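Local atomic coordinates of Phthiocerol/phenolphthiocerol synthesis polyketide synthase type I PpsC (Mycobacterium tuberculosis, PDB entry 5NJI), a protein that forms the dehydratase domain of a modular polyketide synthase and probably removes water from beta-hydroxyacyl intermediates during phthiocerol lipid synthesis. Residues V262-F267 with D311-A316. The protein carries 1 engineered substitution. Sequence-based numbering, arbitrary orientation.
Sequences VVPVRF and DEVEMA. With 8Z2 (~{S}-[2-[3-[[(2~{R})-4-[[[(2~{R},3~{S},4~{R},5~{R})-5-(6-aminopurin-9-yl)-4-oxidanyl-3-phosphonooxy-oxolan-2-yl]methoxy-oxidanyl-phosphoryl]oxy-oxidanyl-phosphoryl]oxy-3,3-dimethyl-2-oxidanyl-butanoyl]amino]propanoylamino]ethyl] (~{E})-dodec-2-enethioate), chain B.
Val265 and Arg266 both lie opposite Glu314, making a classic beta bulge between two antiparallel strands. Glu314 O takes a nearly straight bond from Val265 N (2.8 Å, 177°) and a weak one from Arg266 N, so one carbonyl serves two donors. Val263 and Ala316 exchange backbone bonds before the bulge; after it Arg266 O accepts from Glu314 N. The small Ala316 fits beside a valine branch, its CB 3.8 Å from Val265 CG1.

Proline suits position 264 because its pairing with Met315 is non-hydrogen-bonded and asks for no N-H, while its ring offers apolar carbons to the ligand: Pro264 CD lies 3.3 Å from CA2 of the bound dodecenoyl-CoA. Pro264 O accepts a hydrogen bond from the ligand's NP1 (3.0 Å). Val262 CG1, anti to its own nitrogen (chi1 172°), meets Met315 CB at 3.6 Å, and CG2 touches the acyl end at C12. The flexible Met315 chain bends at its sulfur, bringing CE near both Val262 CG1 and the acyl tail. Beyond the bulge the apolar Val313 and Phe267 pack side by side, both buried, with Val313 CG2 3.6 Å from Phe267 CE1.

Long polar chains suit the more open end. Arg266 is extended from CG to NE, which carries NH1 to a long salt bridge with Glu312 OE1 (4.0 Å), approached at the guanidinium edge; a water bridges the same atoms. Glu314 OE2 pairs with Arg292.

Strand 93-100 flanks 262-267, and strand 292-300 flanks 311-316. Phe267 packs on helix 226-234, consistent with the double hot-dog fold of polyketide synthase dehydratases, where strands wrap a central helix in each half.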
ATOM      1  N   VAL A 262      -6.450 -10.019  -9.357  1.00 23.11           N
ATOM      2  CA  VAL A 262      -5.400  -9.122  -9.799  1.00 28.83           C
ATOM      3  C   VAL A 262      -4.710  -8.611  -8.547  1.00 29.49           C
ATOM      4  O   VAL A 262      -5.347  -7.962  -7.709  1.00 30.69           O
ATOM      5  CB  VAL A 262      -5.977  -7.976 -10.643  1.00 27.63           C
ATOM      6  CG1 VAL A 262      -4.913  -6.939 -10.952  1.00 28.62           C
ATOM      7  CG2 VAL A 262      -6.584  -8.554 -11.915  1.00 37.80           C
ATOM      8  N   VAL A 263      -3.429  -8.933  -8.394  1.00 23.43           N
ATOM      9  CA  VAL A 263      -2.737  -8.520  -7.175  1.00 24.72           C
ATOM     10  C   VAL A 263      -1.461  -7.756  -7.504  1.00 18.68           C
ATOM     11  O   VAL A 263      -0.757  -8.076  -8.477  1.00 20.70           O
ATOM     12  CB  VAL A 263      -2.442  -9.709  -6.242  1.00 33.24           C
ATOM     13  CG1 VAL A 263      -3.743 -10.442  -5.894  1.00 41.34           C
ATOM     14  CG2 VAL A 263      -1.408 -10.671  -6.822  1.00 28.85           C
ATOM     15  N   PRO A 264      -1.134  -6.742  -6.709  1.00 19.27           N
ATOM     16  CA  PRO A 264       0.122  -6.030  -6.900  1.00 16.13           C
ATOM     17  C   PRO A 264       1.300  -6.927  -6.609  1.00 18.40           C
ATOM     18  O   PRO A 264       1.286  -7.696  -5.643  1.00 19.85           O
ATOM     19  CB  PRO A 264       0.039  -4.876  -5.895  1.00 17.50           C
ATOM     20  CG  PRO A 264      -1.392  -4.743  -5.570  1.00 30.00           C
ATOM     21  CD  PRO A 264      -1.939  -6.123  -5.640  1.00 22.60           C
ATOM     22  N   VAL A 265       2.318  -6.817  -7.461  1.00 17.12           N
ATOM     23  CA  VAL A 265       3.577  -7.526  -7.264  1.00 17.60           C
ATOM     24  C   VAL A 265       4.766  -6.588  -7.193  1.00 17.47           C
ATOM     25  O   VAL A 265       5.838  -7.010  -6.738  1.00 18.39           O
ATOM     26  CB  VAL A 265       3.808  -8.585  -8.357  1.00 19.99           C
ATOM     27  CG1 VAL A 265       2.764  -9.689  -8.252  1.00 23.56           C
ATOM     28  CG2 VAL A 265       3.792  -7.959  -9.744  1.00 17.11           C
ATOM     29  N   ARG A 266       4.630  -5.337  -7.615  1.00 17.05           N
ATOM     30  CA  ARG A 266       5.723  -4.387  -7.558  1.00 15.94           C
ATOM     31  C   ARG A 266       5.170  -2.972  -7.507  1.00 18.38           C
ATOM     32  O   ARG A 266       4.193  -2.649  -8.190  1.00 20.33           O
ATOM     33  CB  ARG A 266       6.632  -4.561  -8.774  1.00 17.48           C
ATOM     34  CG  ARG A 266       7.911  -3.783  -8.774  1.00 26.08           C
ATOM     35  CD  ARG A 266       8.862  -4.376  -9.852  1.00 27.80           C
ATOM     36  NE  ARG A 266      10.183  -3.751  -9.856  1.00 43.55           N
ATOM     37  CZ  ARG A 266      10.446  -2.587 -10.437  1.00 45.79           C
ATOM     38  NH1 ARG A 266       9.478  -1.926 -11.049  1.00 42.48           N
ATOM     39  NH2 ARG A 266      11.671  -2.077 -10.410  1.00 53.46           N
ATOM     40  N   PHE A 267       5.798  -2.139  -6.694  1.00 16.02           N
ATOM     41  CA  PHE A 267       5.573  -0.706  -6.708  1.00 18.98           C
ATOM     42  C   PHE A 267       6.881  -0.050  -7.094  1.00 17.62           C
ATOM     43  O   PHE A 267       7.957  -0.534  -6.725  1.00 19.80           O
ATOM     44  CB  PHE A 267       5.128  -0.146  -5.351  1.00 16.69           C
ATOM     45  CG  PHE A 267       3.842  -0.720  -4.811  1.00 22.67           C
ATOM     46  CD1 PHE A 267       2.612  -0.328  -5.295  1.00 28.05           C
ATOM     47  CD2 PHE A 267       3.870  -1.609  -3.758  1.00 42.23           C
ATOM     48  CE1 PHE A 267       1.441  -0.858  -4.769  1.00 28.77           C
ATOM     49  CE2 PHE A 267       2.701  -2.128  -3.225  1.00 47.67           C
ATOM     50  CZ  PHE A 267       1.488  -1.748  -3.740  1.00 28.25           C
ATOM     51  N   ASP A 311       4.062   6.052  -8.807  1.00 18.05           N
ATOM     52  CA  ASP A 311       4.413   6.155 -10.224  1.00 17.57           C
ATOM     53  C   ASP A 311       4.062   4.884 -10.992  1.00 23.31           C
ATOM     54  O   ASP A 311       3.581   4.952 -12.130  1.00 21.69           O
ATOM     55  CB  ASP A 311       5.914   6.446 -10.388  1.00 15.97           C
ATOM     56  CG  ASP A 311       6.350   7.827  -9.888  1.00 20.96           C
ATOM     57  OD1 ASP A 311       5.526   8.752  -9.727  1.00 25.96           O
ATOM     58  OD2 ASP A 311       7.577   7.989  -9.688  1.00 26.55           O
ATOM     59  N   GLU A 312       4.361   3.712 -10.422  1.00 17.56           N
ATOM     60  CA  GLU A 312       4.022   2.438 -11.037  1.00 20.28           C
ATOM     61  C   GLU A 312       3.519   1.464  -9.996  1.00 16.16           C
ATOM     62  O   GLU A 312       4.192   1.222  -8.988  1.00 19.47           O
ATOM     63  CB  GLU A 312       5.226   1.791 -11.738  1.00 27.27           C
ATOM     64  CG  GLU A 312       5.785   2.597 -12.882  1.00 48.08           C
ATOM     65  CD  GLU A 312       7.023   1.953 -13.498  1.00 63.75           C
ATOM     66  OE1 GLU A 312       7.440   0.878 -13.018  1.00 58.87           O
ATOM     67  OE2 GLU A 312       7.578   2.521 -14.459  1.00 70.45           O
ATOM     68  N   VAL A 313       2.376   0.864 -10.271  1.00 15.23           N
ATOM     69  CA  VAL A 313       1.934  -0.309  -9.537  1.00 16.83           C
ATOM     70  C   VAL A 313       1.750  -1.409 -10.570  1.00 18.15           C
ATOM     71  O   VAL A 313       0.897  -1.308 -11.464  1.00 21.89           O
ATOM     72  CB  VAL A 313       0.659  -0.064  -8.716  1.00 25.26           C
ATOM     73  CG1 VAL A 313      -0.408   0.562  -9.534  1.00 26.55           C
ATOM     74  CG2 VAL A 313       0.158  -1.378  -8.062  1.00 24.15           C
ATOM     75  N   GLU A 314       2.568  -2.436 -10.466  1.00 15.53           N
ATOM     76  CA  GLU A 314       2.556  -3.549 -11.402  1.00 16.14           C
ATOM     77  C   GLU A 314       1.763  -4.692 -10.795  1.00 19.25           C
ATOM     78  O   GLU A 314       2.022  -5.084  -9.654  1.00 18.05           O
ATOM     79  CB  GLU A 314       3.986  -3.991 -11.701  1.00 19.52           C
ATOM     80  CG  GLU A 314       4.118  -5.189 -12.596  1.00 20.88           C
ATOM     81  CD  GLU A 314       5.584  -5.488 -12.881  1.00 23.34           C
ATOM     82  OE1 GLU A 314       6.430  -4.596 -12.644  1.00 26.90           O
ATOM     83  OE2 GLU A 314       5.875  -6.598 -13.355  1.00 26.06           O
ATOM     84  N   MET A 315       0.776  -5.197 -11.531  1.00 17.68           N
ATOM     85  CA  MET A 315      -0.109  -6.230 -11.027  1.00 18.54           C
ATOM     86  C   MET A 315      -0.052  -7.477 -11.897  1.00 17.22           C
ATOM     87  O   MET A 315       0.081  -7.399 -13.121  1.00 19.52           O
ATOM     88  CB  MET A 315      -1.529  -5.688 -10.921  1.00 21.24           C
ATOM     89  CG  MET A 315      -1.526  -4.478  -9.995  1.00 30.45           C
ATOM     90  SD  MET A 315      -3.113  -3.929  -9.484  1.00 35.48           S
ATOM     91  CE  MET A 315      -3.618  -3.135 -11.006  1.00 44.32           C
ATOM     92  N   ALA A 316      -0.098  -8.619 -11.235  1.00 18.84           N
ATOM     93  CA  ALA A 316      -0.197  -9.911 -11.883  1.00 20.98           C
ATOM     94  C   ALA A 316      -1.648 -10.359 -11.905  1.00 25.27           C
ATOM     95  O   ALA A 316      -2.441 -10.014 -11.024  1.00 23.81           O
ATOM     96  CB  ALA A 316       0.651 -10.943 -11.153  1.00 27.43           C
TER
HETATM   97  C2  8Z2 B1301      14.027 -11.136  -6.747  0.50 53.43           C
HETATM   98  C4  8Z2 B1301      12.620 -12.925  -7.299  0.50 57.37           C
HETATM   99  C5  8Z2 B1301      13.482 -13.759  -6.767  0.50 57.94           C
HETATM  100  C6  8Z2 B1301      14.606 -13.330  -6.249  0.50 57.29           C
HETATM  101  C8  8Z2 B1301      11.882 -14.937  -7.492  0.50 58.45           C
HETATM  102  C10 8Z2 B1301      -7.866  -4.334  -9.969  0.50 35.01           C
HETATM  103  C11 8Z2 B1301      -7.710  -4.075 -11.413  0.50 36.48           C
HETATM  104  C12 8Z2 B1301      -8.160  -5.245 -12.201  0.50 36.53           C
HETATM  105  N9  8Z2 B1301      11.597 -13.654  -7.695  0.50 58.52           N
HETATM  106  N7  8Z2 B1301      13.011 -14.976  -6.866  0.50 59.24           N
HETATM  107  N3  8Z2 B1301      12.867 -11.603  -7.304  0.50 55.89           N
HETATM  108  N1  8Z2 B1301      14.914 -12.033  -6.226  0.50 54.03           N
HETATM  109  N6  8Z2 B1301      15.367 -14.276  -5.760  0.50 57.77           N
HETATM  110  C1' 8Z2 B1301      10.607 -12.565  -8.332  0.50 53.96           C
HETATM  111  C2' 8Z2 B1301      11.235 -12.433  -9.667  0.50 49.35           C
HETATM  112  O2' 8Z2 B1301      11.242 -11.013  -9.732  0.50 53.59           O
HETATM  113  C3' 8Z2 B1301      10.219 -13.266 -10.607  0.50 46.77           C
HETATM  114  O3' 8Z2 B1301      10.926 -13.654 -11.822  0.50 52.85           O
HETATM  115  C4' 8Z2 B1301       8.939 -12.246 -10.276  0.50 46.71           C
HETATM  116  O4' 8Z2 B1301       9.087 -12.286  -8.781  0.50 53.99           O
HETATM  117  C5' 8Z2 B1301       7.467 -12.491 -10.569  0.50 40.71           C
HETATM  118  O5' 8Z2 B1301       6.897 -13.580  -9.945  0.50 48.08           O
HETATM  119  P1  8Z2 B1301       7.332 -14.990 -10.035  0.50 62.31           P
HETATM  120  O11 8Z2 B1301       8.268 -14.983  -8.918  0.50 61.73           O
HETATM  121  O12 8Z2 B1301       8.180 -15.380 -11.190  0.50 61.97           O
HETATM  122  O6  8Z2 B1301       6.069 -16.116  -9.813  0.50 64.22           O
HETATM  123  P2  8Z2 B1301       5.943 -16.930  -8.425  0.50 69.04           P
HETATM  124  O21 8Z2 B1301       7.258 -16.871  -7.540  0.50 67.93           O
HETATM  125  O22 8Z2 B1301       5.541 -18.267  -8.258  0.50 71.64           O
HETATM  126  O7  8Z2 B1301       4.751 -15.963  -7.865  0.50 61.85           O
HETATM  127  CPA 8Z2 B1301       3.969 -14.984  -8.572  0.50 44.02           C
HETATM  128  CPB 8Z2 B1301       3.020 -14.419  -7.481  0.50 34.59           C
HETATM  129  CP8 8Z2 B1301       3.915 -13.900  -6.342  0.50 29.44           C
HETATM  130  CP7 8Z2 B1301       2.158 -13.311  -7.994  0.50 32.29           C
HETATM  131  CP9 8Z2 B1301       2.135 -15.554  -6.978  0.50 31.88           C
HETATM  132  OP3 8Z2 B1301       4.705 -12.926  -6.901  0.50 30.04           O
HETATM  133  CP6 8Z2 B1301       3.149 -13.318  -5.125  0.50 25.44           C
HETATM  134  OP2 8Z2 B1301       2.427 -14.027  -4.522  0.50 27.17           O
HETATM  135  NP2 8Z2 B1301       3.483 -12.107  -4.705  0.50 22.38           N
HETATM  136  CP5 8Z2 B1301       2.938 -11.421  -3.555  0.50 20.72           C
HETATM  137  CP4 8Z2 B1301       1.772 -10.550  -3.983  0.50 16.42           C
HETATM  138  CP3 8Z2 B1301       1.211  -9.848  -2.726  0.50 18.20           C
HETATM  139  OP1 8Z2 B1301       1.381 -10.321  -1.655  0.50 20.92           O
HETATM  140  NP1 8Z2 B1301       0.536  -8.737  -2.891  0.50 17.99           N
HETATM  141  CP2 8Z2 B1301       0.013  -7.982  -1.793  0.50 17.62           C
HETATM  142  CP1 8Z2 B1301      -1.218  -8.599  -1.231  0.50 17.99           C
HETATM  143  S   8Z2 B1301      -2.595  -8.521  -2.418  0.50 22.64           S
HETATM  144  P3  8Z2 B1301      12.317 -14.698 -11.548  0.50 59.87           P
HETATM  145  O31 8Z2 B1301      11.703 -15.768 -10.394  0.50 63.10           O
HETATM  146  O32 8Z2 B1301      13.415 -14.171 -10.847  0.50 51.46           O
HETATM  147  O33 8Z2 B1301      12.865 -15.509 -12.640  0.50 73.25           O
HETATM  148  CA1 8Z2 B1301      -2.975  -7.037  -2.362  0.50 23.87           C
HETATM  149  CA2 8Z2 B1301      -4.132  -6.645  -3.203  0.50 23.11           C
HETATM  150  OA1 8Z2 B1301      -2.474  -6.162  -1.730  0.50 21.70           O
HETATM  151  CA3 8Z2 B1301      -4.508  -5.215  -3.227  0.50 25.56           C
HETATM  152  CA4 8Z2 B1301      -5.628  -4.829  -4.102  0.50 34.37           C
HETATM  153  CA5 8Z2 B1301      -5.776  -3.336  -4.256  0.50 36.34           C
HETATM  154  CA6 8Z2 B1301      -6.909  -3.019  -5.218  0.50 40.39           C
HETATM  155  CA7 8Z2 B1301      -6.479  -3.236  -6.688  0.50 41.97           C
HETATM  156  CA8 8Z2 B1301      -7.658  -3.386  -7.628  0.50 41.15           C
HETATM  157  CA9 8Z2 B1301      -7.301  -3.249  -9.133  0.50 38.89           C
HETATM  158  O   HOH W   1      10.102   0.121 -12.513  1.00 46.32           O